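Local atomic coordinates of ankyrin repeat domain protein (Legionella pneumophila subsp. pneumophila, PDB entry 6MCA), a protein that is an effector delivered by Legionella into its host, where it interacts with LARP7 of the 7SK snRNP complex, and contains ankyrin repeats and a cysteine protease-like region. Residues I305-I308 against H309-Y313; N317-Y320 against Y321-I325. All coordinates share one frame; numbering follows the deposited sequence.

Interaction 1: residues I305-I308 against H309-Y313; sequences INFI and HDFLY
The two-turn helix 305-312 is held from I305 to L312 by an unbroken series of i to i+4 bonds, and its apolar face includes the paired F307 and F311 rings. Those rings lie side by side and point the same way. F307 CE1 comes to 3.7 Å from F311 CD2, but the planes are turned 36° apart with centroids 5.7 Å from each other, an oblique pair that is neither a parallel stack nor a T-shape. Both rings leave the helix with CG trans to the backbone N (chi1 -180° for F307), which brings them alongside each other one turn apart. I308 adds a second apolar pair through its CG2 branch, 4.2 Å from CD1 of L312. These residues face the sheet and neighbouring helices: I308, F311 and L312 all touch L259 of strand 256-263, while I305 and I308 reach I248 of helix 242-251.

Of the backbone bonds, D310 N to N306 O is the straightest, with an N-H...O angle of 173°, and F311 N to F307 O is the most bent. D310 N lies 2.9 Å from N306 O, and the other three i to i+4 bonds between the two halves are equally long. On the polar side K314 joins two residues of the helix, by a salt bridge to D310 OD1 and a hydrogen bond to H309 ND1. Y313 is the first residue to leave helical geometry, yet its N still donates to H309 O. Its CB sits over one face of the H309 imidazole, 3.8 Å above the ring plane and offset toward the rim.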
ATOM      1  N   ILE A 305      13.102  -4.193  23.460  1.00 42.20           N
ATOM      2  CA  ILE A 305      12.232  -5.174  22.814  1.00 31.53           C
ATOM      3  C   ILE A 305      10.798  -5.004  23.290  1.00 29.84           C
ATOM      4  O   ILE A 305       9.852  -5.015  22.493  1.00 32.10           O
ATOM      5  CB  ILE A 305      12.740  -6.602  23.086  1.00 49.02           C
ATOM      6  CG1 ILE A 305      14.119  -6.798  22.471  1.00 40.24           C
ATOM      7  CG2 ILE A 305      11.768  -7.630  22.528  1.00 40.89           C
ATOM      8  CD1 ILE A 305      14.116  -6.592  20.998  1.00 57.53           C
ATOM      9  N   ASN A 306      10.618  -4.855  24.605  1.00 33.46           N
ATOM     10  CA  ASN A 306       9.279  -4.694  25.158  1.00 28.79           C
ATOM     11  C   ASN A 306       8.614  -3.424  24.646  1.00 31.64           C
ATOM     12  O   ASN A 306       7.395  -3.403  24.440  1.00 30.94           O
ATOM     13  CB  ASN A 306       9.346  -4.690  26.684  1.00 50.06           C
ATOM     14  CG  ASN A 306      10.166  -5.842  27.230  1.00 53.32           C
ATOM     15  OD1 ASN A 306      11.396  -5.809  27.207  1.00 52.45           O
ATOM     16  ND2 ASN A 306       9.486  -6.873  27.720  1.00 54.89           N
ATOM     17  N   PHE A 307       9.395  -2.365  24.421  1.00 38.82           N
ATOM     18  CA  PHE A 307       8.837  -1.152  23.835  1.00 33.34           C
ATOM     19  C   PHE A 307       8.306  -1.420  22.432  1.00 30.72           C
ATOM     20  O   PHE A 307       7.183  -1.027  22.098  1.00 28.89           O
ATOM     21  CB  PHE A 307       9.889  -0.042  23.807  1.00 36.72           C
ATOM     22  CG  PHE A 307       9.389   1.251  23.220  1.00 39.24           C
ATOM     23  CD1 PHE A 307       9.473   1.490  21.857  1.00 29.77           C
ATOM     24  CD2 PHE A 307       8.832   2.226  24.032  1.00 35.33           C
ATOM     25  CE1 PHE A 307       9.013   2.675  21.315  1.00 36.19           C
ATOM     26  CE2 PHE A 307       8.369   3.414  23.495  1.00 42.67           C
ATOM     27  CZ  PHE A 307       8.461   3.639  22.134  1.00 39.10           C
ATOM     28  N   ILE A 308       9.104  -2.085  21.594  1.00 26.16           N
ATOM     29  CA  ILE A 308       8.671  -2.375  20.229  1.00 32.74           C
ATOM     30  C   ILE A 308       7.449  -3.284  20.239  1.00 26.01           C
ATOM     31  O   ILE A 308       6.545  -3.146  19.405  1.00 27.36           O
ATOM     32  CB  ILE A 308       9.828  -2.986  19.416  1.00 32.64           C
ATOM     33  CG1 ILE A 308      10.994  -2.001  19.325  1.00 26.62           C
ATOM     34  CG2 ILE A 308       9.358  -3.374  18.023  1.00 24.94           C
ATOM     35  CD1 ILE A 308      10.687  -0.768  18.503  1.00 24.49           C
ATOM     36  N   HIS A 309       7.393  -4.219  21.190  1.00 26.14           N
ATOM     37  CA  HIS A 309       6.246  -5.116  21.267  1.00 32.36           C
ATOM     38  C   HIS A 309       4.985  -4.357  21.663  1.00 29.72           C
ATOM     39  O   HIS A 309       3.936  -4.509  21.027  1.00 36.72           O
ATOM     40  CB  HIS A 309       6.525  -6.255  22.248  1.00 46.12           C
ATOM     41  CG  HIS A 309       5.541  -7.380  22.153  1.00 44.98           C
ATOM     42  ND1 HIS A 309       4.398  -7.435  22.920  1.00 46.54           N
ATOM     43  CD2 HIS A 309       5.522  -8.484  21.371  1.00 42.75           C
ATOM     44  CE1 HIS A 309       3.720  -8.529  22.620  1.00 31.74           C
ATOM     45  NE2 HIS A 309       4.381  -9.183  21.683  1.00 41.26           N
ATOM     46  N   ASP A 310       5.070  -3.523  22.704  1.00 29.33           N
ATOM     47  CA  ASP A 310       3.934  -2.680  23.063  1.00 38.56           C
ATOM     48  C   ASP A 310       3.531  -1.769  21.910  1.00 28.41           C
ATOM     49  O   ASP A 310       2.342  -1.480  21.729  1.00 30.89           O
ATOM     50  CB  ASP A 310       4.266  -1.842  24.299  1.00 41.33           C
ATOM     51  CG  ASP A 310       4.534  -2.689  25.527  1.00 55.96           C
ATOM     52  OD1 ASP A 310       4.459  -3.932  25.427  1.00 64.22           O
ATOM     53  OD2 ASP A 310       4.822  -2.112  26.596  1.00 64.49           O
ATOM     54  N   PHE A 311       4.505  -1.325  21.113  1.00 32.94           N
ATOM     55  CA  PHE A 311       4.258  -0.353  20.056  1.00 26.00           C
ATOM     56  C   PHE A 311       3.552  -0.976  18.858  1.00 35.37           C
ATOM     57  O   PHE A 311       2.600  -0.395  18.326  1.00 32.43           O
ATOM     58  CB  PHE A 311       5.588   0.268  19.625  1.00 27.26           C
ATOM     59  CG  PHE A 311       5.451   1.579  18.907  1.00 28.61           C
ATOM     60  CD1 PHE A 311       5.065   1.624  17.578  1.00 28.22           C
ATOM     61  CD2 PHE A 311       5.723   2.768  19.561  1.00 25.52           C
ATOM     62  CE1 PHE A 311       4.946   2.831  16.919  1.00 34.11           C
ATOM     63  CE2 PHE A 311       5.604   3.976  18.908  1.00 24.74           C
ATOM     64  CZ  PHE A 311       5.216   4.008  17.586  1.00 21.81           C
ATOM     65  N   LEU A 312       4.004  -2.150  18.416  1.00 23.43           N
ATOM     66  CA  LEU A 312       3.537  -2.731  17.164  1.00 34.72           C
ATOM     67  C   LEU A 312       2.613  -3.927  17.329  1.00 30.88           C
ATOM     68  O   LEU A 312       1.799  -4.182  16.440  1.00 33.28           O
ATOM     69  CB  LEU A 312       4.730  -3.164  16.302  1.00 31.89           C
ATOM     70  CG  LEU A 312       5.556  -2.079  15.614  1.00 30.01           C
ATOM     71  CD1 LEU A 312       6.688  -2.719  14.826  1.00 32.43           C
ATOM     72  CD2 LEU A 312       4.686  -1.220  14.710  1.00 18.34           C
ATOM     73  N   TYR A 313       2.716  -4.672  18.431  1.00 26.17           N
ATOM     74  CA  TYR A 313       2.058  -5.967  18.548  1.00 35.19           C
ATOM     75  C   TYR A 313       1.061  -6.032  19.699  1.00 36.32           C
ATOM     76  O   TYR A 313       0.540  -7.115  19.992  1.00 40.34           O
ATOM     77  CB  TYR A 313       3.119  -7.062  18.684  1.00 21.26           C
ATOM     78  CG  TYR A 313       4.152  -6.992  17.581  1.00 27.16           C
ATOM     79  CD1 TYR A 313       3.775  -7.104  16.249  1.00 30.78           C
ATOM     80  CD2 TYR A 313       5.495  -6.785  17.867  1.00 26.48           C
ATOM     81  CE1 TYR A 313       4.708  -7.030  15.232  1.00 29.34           C
ATOM     82  CE2 TYR A 313       6.436  -6.709  16.854  1.00 31.66           C
ATOM     83  CZ  TYR A 313       6.036  -6.834  15.539  1.00 28.94           C
ATOM     84  OH  TYR A 313       6.964  -6.760  14.527  1.00 25.14           O
TER

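Interaction 2: residues N317-Y320 against Y321-I325; sequences NRRY and YHQMI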
ATOM      1  N   ASN A 317      -4.069   2.852  22.745  1.00 51.84           N
ATOM      2  CA  ASN A 317      -4.954   3.973  22.475  1.00 44.31           C
ATOM      3  C   ASN A 317      -4.131   5.194  22.063  1.00 39.47           C
ATOM      4  O   ASN A 317      -2.899   5.172  22.038  1.00 41.79           O
ATOM      5  CB  ASN A 317      -5.842   4.261  23.694  1.00 52.76           C
ATOM      6  CG  ASN A 317      -5.047   4.439  24.980  1.00 57.57           C
ATOM      7  OD1 ASN A 317      -3.884   4.844  24.958  1.00 54.08           O
ATOM      8  ND2 ASN A 317      -5.676   4.137  26.111  1.00 59.71           N
ATOM      9  N   ARG A 318      -4.832   6.275  21.722  1.00 41.07           N
ATOM     10  CA  ARG A 318      -4.164   7.521  21.361  1.00 41.81           C
ATOM     11  C   ARG A 318      -3.284   8.053  22.494  1.00 38.81           C
ATOM     12  O   ARG A 318      -2.269   8.716  22.238  1.00 41.22           O
ATOM     13  CB  ARG A 318      -5.224   8.550  20.972  1.00 39.29           C
ATOM     14  CG  ARG A 318      -6.113   8.918  22.169  1.00 62.46           C
ATOM     15  CD  ARG A 318      -7.590   9.016  21.841  1.00 66.32           C
ATOM     16  NE  ARG A 318      -8.000  10.347  21.402  1.00 75.28           N
ATOM     17  CZ  ARG A 318      -9.261  10.680  21.143  1.00 89.37           C
ATOM     18  NH1 ARG A 318     -10.208   9.760  21.258  1.00 65.94           N
ATOM     19  NH2 ARG A 318      -9.580  11.912  20.747  1.00 91.41           N
ATOM     20  N   ARG A 319      -3.665   7.787  23.748  1.00 30.09           N
ATOM     21  CA  ARG A 319      -2.885   8.266  24.885  1.00 37.61           C
ATOM     22  C   ARG A 319      -1.491   7.653  24.903  1.00 32.84           C
ATOM     23  O   ARG A 319      -0.529   8.308  25.318  1.00 28.19           O
ATOM     24  CB  ARG A 319      -3.627   7.958  26.189  1.00 46.81           C
ATOM     25  CG  ARG A 319      -2.832   8.227  27.455  1.00 47.44           C
ATOM     26  CD  ARG A 319      -3.082   9.629  27.980  1.00 35.57           C
ATOM     27  NE  ARG A 319      -2.381   9.864  29.239  1.00 46.78           N
ATOM     28  CZ  ARG A 319      -2.951   9.771  30.437  1.00 44.77           C
ATOM     29  NH1 ARG A 319      -4.233   9.451  30.540  1.00 29.70           N
ATOM     30  NH2 ARG A 319      -2.238  10.000  31.531  1.00 44.00           N
ATOM     31  N   TYR A 320      -1.360   6.407  24.443  1.00 34.74           N
ATOM     32  CA  TYR A 320      -0.050   5.768  24.400  1.00 21.05           C
ATOM     33  C   TYR A 320       0.859   6.446  23.383  1.00 29.62           C
ATOM     34  O   TYR A 320       2.014   6.771  23.685  1.00 27.79           O
ATOM     35  CB  TYR A 320      -0.201   4.280  24.079  1.00 27.31           C
ATOM     36  CG  TYR A 320       1.112   3.579  23.802  1.00 30.57           C
ATOM     37  CD1 TYR A 320       1.892   3.091  24.842  1.00 22.21           C
ATOM     38  CD2 TYR A 320       1.571   3.404  22.501  1.00 26.54           C
ATOM     39  CE1 TYR A 320       3.092   2.452  24.597  1.00 22.88           C
ATOM     40  CE2 TYR A 320       2.773   2.767  22.247  1.00 21.14           C
ATOM     41  CZ  TYR A 320       3.527   2.292  23.298  1.00 29.88           C
ATOM     42  OH  TYR A 320       4.722   1.656  23.052  1.00 26.90           O
ATOM     43  N   TYR A 321       0.354   6.671  22.170  1.00 24.55           N
ATOM     44  CA  TYR A 321       1.182   7.201  21.096  1.00 28.62           C
ATOM     45  C   TYR A 321       1.403   8.703  21.196  1.00 31.27           C
ATOM     46  O   TYR A 321       2.353   9.212  20.592  1.00 26.53           O
ATOM     47  CB  TYR A 321       0.563   6.868  19.736  1.00 26.11           C
ATOM     48  CG  TYR A 321       0.554   5.391  19.425  1.00 31.42           C
ATOM     49  CD1 TYR A 321       1.742   4.697  19.230  1.00 29.03           C
ATOM     50  CD2 TYR A 321      -0.640   4.688  19.331  1.00 25.70           C
ATOM     51  CE1 TYR A 321       1.741   3.343  18.951  1.00 35.27           C
ATOM     52  CE2 TYR A 321      -0.651   3.334  19.050  1.00 30.89           C
ATOM     53  CZ  TYR A 321       0.541   2.668  18.861  1.00 30.67           C
ATOM     54  OH  TYR A 321       0.535   1.321  18.582  1.00 28.97           O
ATOM     55  N   HIS A 322       0.565   9.426  21.936  1.00 24.24           N
ATOM     56  CA  HIS A 322       0.687  10.874  22.009  1.00 34.25           C
ATOM     57  C   HIS A 322       1.185  11.383  23.355  1.00 32.07           C
ATOM     58  O   HIS A 322       1.298  12.599  23.531  1.00 33.03           O
ATOM     59  CB  HIS A 322      -0.654  11.532  21.669  1.00 26.10           C
ATOM     60  CG  HIS A 322      -1.008  11.455  20.216  1.00 45.24           C
ATOM     61  ND1 HIS A 322      -0.437  12.277  19.269  1.00 33.66           N
ATOM     62  CD2 HIS A 322      -1.865  10.649  19.549  1.00 39.49           C
ATOM     63  CE1 HIS A 322      -0.931  11.983  18.079  1.00 49.39           C
ATOM     64  NE2 HIS A 322      -1.800  10.998  18.221  1.00 37.60           N
ATOM     65  N   GLN A 323       1.503  10.499  24.301  1.00 31.05           N
ATOM     66  CA  GLN A 323       1.969  10.963  25.602  1.00 25.22           C
ATOM     67  C   GLN A 323       2.861   9.948  26.306  1.00 29.04           C
ATOM     68  O   GLN A 323       3.942  10.302  26.790  1.00 26.50           O
ATOM     69  CB  GLN A 323       0.776  11.313  26.496  1.00 23.58           C
ATOM     70  CG  GLN A 323       1.168  11.917  27.833  1.00 33.49           C
ATOM     71  CD  GLN A 323       1.287  10.880  28.931  1.00 38.37           C
ATOM     72  OE1 GLN A 323       0.369  10.091  29.157  1.00 45.79           O
ATOM     73  NE2 GLN A 323       2.421  10.876  29.620  1.00 38.01           N
ATOM     74  N   MET A 324       2.415   8.690  26.382  1.00 22.20           N
ATOM     75  CA  MET A 324       3.156   7.686  27.144  1.00 28.52           C
ATOM     76  C   MET A 324       4.561   7.485  26.590  1.00 27.38           C
ATOM     77  O   MET A 324       5.528   7.376  27.356  1.00 30.34           O
ATOM     78  CB  MET A 324       2.392   6.361  27.152  1.00 35.24           C
ATOM     79  CG  MET A 324       1.110   6.382  27.969  1.00 53.20           C
ATOM     80  SD  MET A 324       0.306   4.768  28.042  1.00 64.17           S
ATOM     81  CE  MET A 324       1.647   3.749  28.654  1.00 41.95           C
ATOM     82  N   ILE A 325       4.698   7.437  25.262  1.00 16.07           N
ATOM     83  CA  ILE A 325       6.014   7.208  24.674  1.00 20.79           C
ATOM     84  C   ILE A 325       6.922   8.414  24.886  1.00 24.15           C
ATOM     85  O   ILE A 325       8.139   8.259  25.048  1.00 26.72           O
ATOM     86  CB  ILE A 325       5.885   6.842  23.184  1.00 24.61           C
ATOM     87  CG1 ILE A 325       5.263   7.991  22.387  1.00 28.84           C
ATOM     88  CG2 ILE A 325       5.057   5.573  23.018  1.00 21.28           C
ATOM     89  CD1 ILE A 325       5.299   7.780  20.889  1.00 32.92           C
TER
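The Y320 ring is the apolar centre of the first turns of helix 318-329, with neighbours at one face and at its edge. I325 CG2 lies over that face, 3.8 Å from the ring centroid and 20° off the normal, a CH-pi contact. An edge of the same ring points into the face of Y321: the planes stand at 84° and the centroids are 4.9 Å apart, a T-shaped pair with Y320 CD2 above the middle of the Y321 ring. At the edge too is M324, whose SD lies 5.3 Å from the Y320 ring centroid, a Met-aromatic contact, while its CE comes to 3.9 Å from Y320 CD1.

The backbone beneath widens into a pi-type turn, where M324 N bonds to R319 O and I325 N to Y320 O, both i to i+5. N317 caps the helix, its OD1 accepting from Y320 N at 3.0 Å. Farthest out, R319 bends at chi2 (92°) and runs beside Q323, donating from NE to OE1 over 2.8 Å, with the acceptor near the guanidinium plane. That bond pairs a cation with a neutral amide, so it probably steers the arginine along the exposed helix surface while leaving its positive charge largely uncompensated by this partner.

Interactions 1 and 2 lie on successive helices, 305-312 and 318-329, with centres about 13 Å apart, and their buried aromatic faces meet. Y321 OH lies 2.7 Å from F311 O, a probable hydrogen bond, and the two rings also meet edge-to-face. The Y320 side chain touches F307, D310 and F311, so the aromatic centre of interaction 2 extends the apolar face of interaction 1. Away from this shared core the chemistry diverges. Residues 305-313 keep regular i to i+4 bonding, with K314 near the helix end salt-bridged to D310 and hydrogen-bonded to H309; residues 317-325 combine a capped start, a pi-type turn and an exposed arginine-glutamine pair.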